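DynE8 (Micromonospora chersina, PDB 4AMM) is the iterative polyketide synthase of enediyne (dynemicin) biosynthesis, represented here by its acyltransferase domain, which probably selects and transfers the acyl building blocks. Local coordinates at residues 169-177 / 302-310; 88-99 / 380-390. All blocks are in the same frame, centred on the assembly; numbering follows the deposited sequence.

Contact 1: residues 169-177 / 302-310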
# COMPACT_ATOMS: atom_id res chain seq x y z
N PRO A 169 -2.97 6.98 12.29
CA PRO A 169 -2.56 5.57 12.18
C PRO A 169 -1.64 5.18 13.34
O PRO A 169 -1.02 6.06 13.97
CB PRO A 169 -1.80 5.51 10.82
CG PRO A 169 -1.67 6.84 10.37
CD PRO A 169 -2.16 7.86 11.40
N VAL A 170 -1.54 3.88 13.55
CA VAL A 170 -0.66 3.33 14.61
C VAL A 170 0.79 3.24 14.14
O VAL A 170 1.69 3.07 14.97
CB VAL A 170 -1.15 1.96 15.12
CG1 VAL A 170 -2.57 2.04 15.76
CG2 VAL A 170 -1.14 0.90 14.06
N GLY A 171 1.04 3.25 12.81
CA GLY A 171 2.43 3.05 12.38
C GLY A 171 2.36 2.82 10.89
O GLY A 171 1.29 2.84 10.32
N ALA A 172 3.54 2.67 10.32
CA ALA A 172 3.64 2.58 8.83
C ALA A 172 4.73 1.60 8.53
O ALA A 172 5.65 1.37 9.26
CB ALA A 172 3.96 3.90 8.23
N LEU A 173 4.66 1.09 7.29
CA LEU A 173 5.82 0.42 6.67
C LEU A 173 5.89 0.82 5.23
O LEU A 173 4.88 1.21 4.61
CB LEU A 173 5.69 -1.11 6.77
CG LEU A 173 4.66 -1.81 5.98
CD1 LEU A 173 5.10 -2.00 4.45
CD2 LEU A 173 4.36 -3.20 6.63
N GLY A 174 7.10 0.75 4.69
CA GLY A 174 7.33 1.03 3.26
C GLY A 174 8.10 -0.11 2.62
O GLY A 174 9.04 -0.64 3.22
N HIS A 175 7.66 -0.50 1.41
CA HIS A 175 8.31 -1.59 0.63
C HIS A 175 9.42 -1.01 -0.23
O HIS A 175 9.17 -0.27 -1.17
CB HIS A 175 7.22 -2.19 -0.26
CG HIS A 175 7.52 -3.57 -0.79
ND1 HIS A 175 8.43 -3.76 -1.84
CD2 HIS A 175 6.99 -4.79 -0.51
CE1 HIS A 175 8.43 -5.05 -2.13
NE2 HIS A 175 7.59 -5.70 -1.34
N SER A 176 10.66 -1.38 0.13
CA SER A 176 11.85 -0.93 -0.67
C SER A 176 11.80 0.62 -0.75
O SER A 176 11.96 1.30 0.31
CB SER A 176 11.89 -1.64 -2.01
OG SER A 176 13.17 -1.22 -2.57
N LEU A 177 11.67 1.22 -1.91
CA LEU A 177 11.55 2.64 -2.08
C LEU A 177 10.59 3.29 -1.07
O LEU A 177 10.82 4.42 -0.60
CB LEU A 177 11.06 2.96 -3.52
CG LEU A 177 10.74 4.41 -3.83
CD1 LEU A 177 12.00 5.31 -3.72
CD2 LEU A 177 10.11 4.47 -5.20
N GLU A 302 9.50 9.99 14.62
CA GLU A 302 8.63 10.34 15.76
C GLU A 302 7.37 9.49 15.84
O GLU A 302 6.55 9.61 16.78
CB GLU A 302 8.22 11.82 15.67
CG GLU A 302 9.45 12.72 15.28
CD GLU A 302 9.23 14.26 15.37
OE1 GLU A 302 8.70 14.88 14.40
OE2 GLU A 302 9.64 14.85 16.41
N ARG A 303 7.16 8.64 14.84
CA ARG A 303 6.00 7.74 14.74
C ARG A 303 6.57 6.32 14.38
O ARG A 303 7.70 6.24 13.83
CB ARG A 303 5.02 8.21 13.66
CG ARG A 303 4.72 9.71 13.70
CD ARG A 303 3.61 10.00 12.74
NE ARG A 303 3.30 11.41 12.54
CZ ARG A 303 2.08 11.88 12.22
NH1 ARG A 303 1.01 11.08 12.11
NH2 ARG A 303 1.92 13.19 12.06
N PRO A 304 5.85 5.24 14.69
CA PRO A 304 6.40 3.89 14.50
C PRO A 304 6.53 3.53 13.00
O PRO A 304 5.58 3.70 12.25
CB PRO A 304 5.39 2.98 15.17
CG PRO A 304 4.84 3.95 16.25
CD PRO A 304 4.60 5.15 15.53
N VAL A 305 7.70 3.03 12.66
CA VAL A 305 8.00 2.52 11.30
C VAL A 305 8.48 1.09 11.41
O VAL A 305 9.46 0.84 12.10
CB VAL A 305 9.03 3.39 10.63
CG1 VAL A 305 9.30 2.80 9.18
CG2 VAL A 305 8.54 4.79 10.45
N ALA A 306 7.77 0.10 10.81
CA ALA A 306 8.23 -1.28 10.77
C ALA A 306 9.10 -1.39 9.51
O ALA A 306 8.58 -1.19 8.41
CB ALA A 306 7.01 -2.21 10.66
N SER A 307 10.38 -1.61 9.67
CA SER A 307 11.34 -1.57 8.56
C SER A 307 11.27 -2.88 7.77
O SER A 307 11.34 -3.97 8.28
CB SER A 307 12.70 -1.42 9.14
OG SER A 307 13.70 -1.43 8.06
N THR A 308 11.24 -2.69 6.45
CA THR A 308 11.44 -3.81 5.51
C THR A 308 12.91 -4.01 5.18
O THR A 308 13.25 -4.87 4.35
CB THR A 308 10.64 -3.67 4.21
OG1 THR A 308 11.08 -2.57 3.42
CG2 THR A 308 9.14 -3.58 4.53
N VAL A 309 13.80 -3.30 5.88
CA VAL A 309 15.25 -3.61 5.78
C VAL A 309 15.65 -4.55 6.91
O VAL A 309 16.27 -5.55 6.75
CB VAL A 309 16.11 -2.34 5.84
CG1 VAL A 309 17.59 -2.69 5.61
CG2 VAL A 309 15.67 -1.34 4.81
N THR A 310 15.21 -4.18 8.13
CA THR A 310 15.57 -4.95 9.35
C THR A 310 14.52 -5.92 9.76
O THR A 310 14.82 -6.90 10.47
CB THR A 310 15.82 -4.04 10.53
OG1 THR A 310 14.62 -3.37 10.84
CG2 THR A 310 16.90 -2.99 10.20
O HOH W 1 9.29 0.47 6.28

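Contact 2: residues 88-99 / 380-390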
# COMPACT_ATOMS: atom_id res chain seq x y z
N GLY A 88 -15.26 -1.29 -1.03
CA GLY A 88 -15.23 0.09 -0.48
C GLY A 88 -16.32 0.36 0.58
O GLY A 88 -16.83 1.48 0.62
N LEU A 89 -16.63 -0.65 1.39
CA LEU A 89 -17.73 -0.58 2.32
C LEU A 89 -17.22 -0.89 3.67
O LEU A 89 -16.57 -1.91 3.88
CB LEU A 89 -18.82 -1.65 1.96
CG LEU A 89 -19.82 -1.82 3.08
CD1 LEU A 89 -20.56 -0.49 3.40
CD2 LEU A 89 -20.80 -2.93 2.64
N PHE A 90 -17.45 0.04 4.64
CA PHE A 90 -16.86 -0.11 5.94
C PHE A 90 -17.86 0.31 7.01
O PHE A 90 -18.50 1.38 6.88
CB PHE A 90 -15.60 0.72 6.10
CG PHE A 90 -14.59 0.49 5.03
CD1 PHE A 90 -13.62 -0.56 5.16
CD2 PHE A 90 -14.59 1.23 3.90
CE1 PHE A 90 -12.70 -0.77 4.14
CE2 PHE A 90 -13.69 1.04 2.93
CZ PHE A 90 -12.77 -0.00 3.07
N LEU A 91 -18.07 -0.55 8.01
CA LEU A 91 -19.05 -0.29 9.11
C LEU A 91 -18.40 -0.69 10.38
O LEU A 91 -17.94 -1.85 10.51
CB LEU A 91 -20.32 -1.10 8.83
CG LEU A 91 -21.40 -1.13 9.91
CD1 LEU A 91 -21.06 -1.68 11.32
CD2 LEU A 91 -22.15 0.06 10.09
N VAL A 92 -18.39 0.23 11.36
CA VAL A 92 -17.72 -0.09 12.62
C VAL A 92 -18.55 0.47 13.75
O VAL A 92 -18.80 1.68 13.74
CB VAL A 92 -16.29 0.52 12.66
CG1 VAL A 92 -15.62 0.24 13.93
CG2 VAL A 92 -15.42 -0.06 11.54
N VAL A 93 -18.99 -0.42 14.65
CA VAL A 93 -19.64 0.01 15.91
C VAL A 93 -18.65 -0.36 17.04
O VAL A 93 -18.13 -1.45 17.07
CB VAL A 93 -20.97 -0.77 16.08
CG1 VAL A 93 -21.63 -0.39 17.45
CG2 VAL A 93 -21.89 -0.50 14.97
N GLY A 94 -18.35 0.58 17.91
CA GLY A 94 -17.39 0.28 18.97
C GLY A 94 -15.92 0.49 18.59
O GLY A 94 -15.07 -0.05 19.26
N GLY A 95 -15.61 1.24 17.50
CA GLY A 95 -14.18 1.60 17.16
C GLY A 95 -13.69 2.63 18.16
O GLY A 95 -14.45 2.98 19.16
N PRO A 96 -12.56 3.23 17.91
CA PRO A 96 -11.75 3.14 16.69
C PRO A 96 -11.03 1.84 16.60
O PRO A 96 -10.88 1.11 17.61
CB PRO A 96 -10.78 4.28 16.83
CG PRO A 96 -10.63 4.45 18.37
CD PRO A 96 -12.06 4.30 18.80
N LEU A 97 -10.71 1.44 15.36
CA LEU A 97 -9.84 0.33 15.10
C LEU A 97 -8.40 0.81 14.94
O LEU A 97 -8.15 2.00 14.93
CB LEU A 97 -10.25 -0.34 13.78
CG LEU A 97 -11.70 -0.67 13.73
CD1 LEU A 97 -11.95 -1.52 12.53
CD2 LEU A 97 -12.11 -1.52 14.88
N ARG A 98 -7.46 -0.10 14.88
CA ARG A 98 -6.04 0.24 14.66
C ARG A 98 -5.79 0.26 13.15
O ARG A 98 -6.08 -0.75 12.48
CB ARG A 98 -5.16 -0.83 15.25
CG ARG A 98 -5.18 -0.74 16.78
CD ARG A 98 -4.34 -1.88 17.44
NE ARG A 98 -2.95 -1.71 17.15
CZ ARG A 98 -2.12 -0.94 17.84
NH1 ARG A 98 -2.56 -0.24 18.90
NH2 ARG A 98 -0.84 -0.83 17.52
N VAL A 99 -5.28 1.40 12.65
CA VAL A 99 -5.02 1.55 11.19
C VAL A 99 -3.58 1.70 11.00
O VAL A 99 -2.91 2.51 11.63
CB VAL A 99 -5.78 2.79 10.63
CG1 VAL A 99 -5.42 2.95 9.14
CG2 VAL A 99 -7.29 2.57 10.73
N ALA A 380 -12.47 5.24 -1.46
CA ALA A 380 -12.48 4.04 -0.64
C ALA A 380 -11.51 4.13 0.55
O ALA A 380 -11.81 3.69 1.65
CB ALA A 380 -12.17 2.78 -1.55
N GLY A 381 -10.32 4.64 0.32
CA GLY A 381 -9.34 4.84 1.35
C GLY A 381 -9.84 5.85 2.38
O GLY A 381 -9.60 5.61 3.57
N THR A 382 -10.52 6.91 1.97
CA THR A 382 -10.99 7.88 2.96
C THR A 382 -12.16 7.27 3.71
O THR A 382 -12.30 7.48 4.94
CB THR A 382 -11.37 9.19 2.30
OG1 THR A 382 -10.20 9.68 1.58
CG2 THR A 382 -11.70 10.24 3.32
N ALA A 383 -13.02 6.47 3.06
CA ALA A 383 -14.12 5.79 3.76
C ALA A 383 -13.52 4.86 4.80
O ALA A 383 -14.05 4.80 5.95
CB ALA A 383 -14.96 4.91 2.73
N ALA A 384 -12.46 4.11 4.53
CA ALA A 384 -11.84 3.23 5.45
C ALA A 384 -11.33 4.04 6.66
O ALA A 384 -11.55 3.62 7.82
CB ALA A 384 -10.67 2.43 4.81
N LEU A 385 -10.59 5.14 6.40
CA LEU A 385 -10.03 5.94 7.53
C LEU A 385 -11.20 6.42 8.35
O LEU A 385 -11.04 6.47 9.63
CB LEU A 385 -9.29 7.08 6.93
CG LEU A 385 -7.94 6.71 6.23
CD1 LEU A 385 -7.36 7.84 5.47
CD2 LEU A 385 -6.90 6.27 7.27
N PHE A 386 -12.29 6.89 7.78
CA PHE A 386 -13.39 7.45 8.58
C PHE A 386 -14.05 6.37 9.38
O PHE A 386 -14.23 6.49 10.60
CB PHE A 386 -14.39 8.21 7.68
CG PHE A 386 -15.56 8.77 8.45
CD1 PHE A 386 -15.42 10.04 9.04
CD2 PHE A 386 -16.71 8.05 8.62
CE1 PHE A 386 -16.48 10.57 9.79
CE2 PHE A 386 -17.76 8.54 9.38
CZ PHE A 386 -17.65 9.86 9.95
N ALA A 387 -14.44 5.24 8.79
CA ALA A 387 -15.19 4.22 9.51
C ALA A 387 -14.33 3.67 10.61
O ALA A 387 -14.86 3.35 11.70
CB ALA A 387 -15.68 3.13 8.56
N ALA A 388 -13.04 3.48 10.41
CA ALA A 388 -12.14 2.92 11.40
C ALA A 388 -11.80 3.93 12.49
O ALA A 388 -11.12 3.56 13.47
CB ALA A 388 -10.84 2.40 10.73
N GLY A 389 -12.26 5.19 12.35
CA GLY A 389 -12.03 6.17 13.40
C GLY A 389 -10.66 6.75 13.34
O GLY A 389 -10.30 7.45 14.32
N ALA A 390 -9.90 6.60 12.25
CA ALA A 390 -8.57 7.24 12.17
C ALA A 390 -8.67 8.71 11.72
O ALA A 390 -7.70 9.43 11.91
CB ALA A 390 -7.65 6.46 11.23
O HOH W 2 -8.13 4.60 14.12

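Contact 1: residues 169-177 / 302-310
Thr308 reaches across to Gly174 with both branches of its side chain. Its OG1 donates to Gly174 O at 2.8 Å, lying in the carbonyl plane, while CG2 rests against the same oxygen at 3.2 Å. The first torsion explains this double approach: at chi1 66°, OG1 is wedged between the backbone N and the carbonyl carbon of its own residue, and the methyl lies beside the N. Replacing Thr308 by an alanine would probably leave Gly174 O without its hydroxyl donor and open a gap where the methyl had filled the side of that carbonyl.

Before that point the two chains run as neighbouring parallel strands. Ala172 is held through both its main-chain N and its O, the N giving a hydrogen to Pro304 O at 3.0 Å and the O receiving one from Ala306 N at 2.9 Å, with Val305 CA also leaning on that oxygen. Beyond Ala172 direct pairing gives way to a water that accepts from Gly174 N at 2.7 Å and can donate to Ala306 O. Strand 171-174 leads into a Gly-x-Ser-x-Gly turn consistent with the nucleophile elbow of acyltransferases, with Ser176 at its tip on strained, positive-phi backbone angles and its OG hydrogen-bonded to His278 NE2 and Arg201 NH2.

Leu173 and Ala306 point to the same side of the sheet. Leu173 folds its CG back over its own main chain (chi1 69°), and its CB does the touching: it lies 3.3 Å from Ala306 O and a looser 4.3 Å from Ala306 CB. Ala336 of helix 333-339 touches both side chains. At the other end, the Pro304 ring lies against Val170 O, with CG 3.5 Å from that oxygen.

Contact 2: residues 88-99 / 380-390
A helix lying along one face of an antiparallel sheet is the element at work here: the 380-387 part of helix 376-387 runs almost exactly with strand 89-92, the short segment axes 5° apart and 7.8 Å from each other at closest approach. The sheet and the helices on it are probably the counterpart of the linker subdomain that accompanies acyltransferase domains in other polyketide synthases.

Alanines on the facing side let the helix come this near. Phe90 lays its ring flat on the backbone of Ala384, whose CB sits over the face, 3.8 Å from the ring centroid and 16° off its normal, a CH-pi contact. With CG anti to the carbonyl carbon (chi1 -53°), the ring points back toward the start of the segment, past Ala383 to Ala380 O, leaving Phe90 CB to press on Ala387 CB at 3.4 Å. Val92 continues the row, its CB 3.3 Å from Ala387 O.

The helix ends in a Schellman motif, with Gly389 at positive phi and packed where Pro96 CB comes close; a cis peptide bond precedes Pro96. Here the chain following the strand doubles back over the helix end, and Leu97 N donates to Ala388 O at 2.9 Å, coming in tilted from the carbonyl plane. A water donates to Leu97 O (2.7 Å) and can also donate to Ala388 O, bridging the two carbonyls. Deeper in, Val99 divides its branches: CG2 touches Ala388 CB at 3.6 Å and also meets Ala390 CB, while CG1 meets Leu385 CD2, the two side chains crossing at about a right angle.

Helix 61-76 covers the other side of the strand, against Leu89 and Leu91, whereas strand 344-347 of the parallel sheet receives Phe90 and Ala384 through Leu344, and Val99 and Leu385 through Val346, so that helix 376-387 is clasped between the two sheets.

Both contacts are largely buried, contact 1 nearer in (its centre about 12 Å from the chain centre, against about 16 Å for contact 2), and each has one exposed proline, Pro304 or Pro96, at its margin. They differ in chemistry. Contact 1 is a strand pairing within the parallel sheet, carried by main-chain bonds, a water and one hydroxyl; contact 2 joins a helix to the antiparallel sheet and relies on apolar packing, with few polar ties. Strand 99-103 joins them: it begins in contact 2 and lies beside 171-174, and Val170 N is 2.7 Å from Val99 O, a probable hydrogen bond. Along the chain, contact 1 is nested within the loop that contact 2 closes.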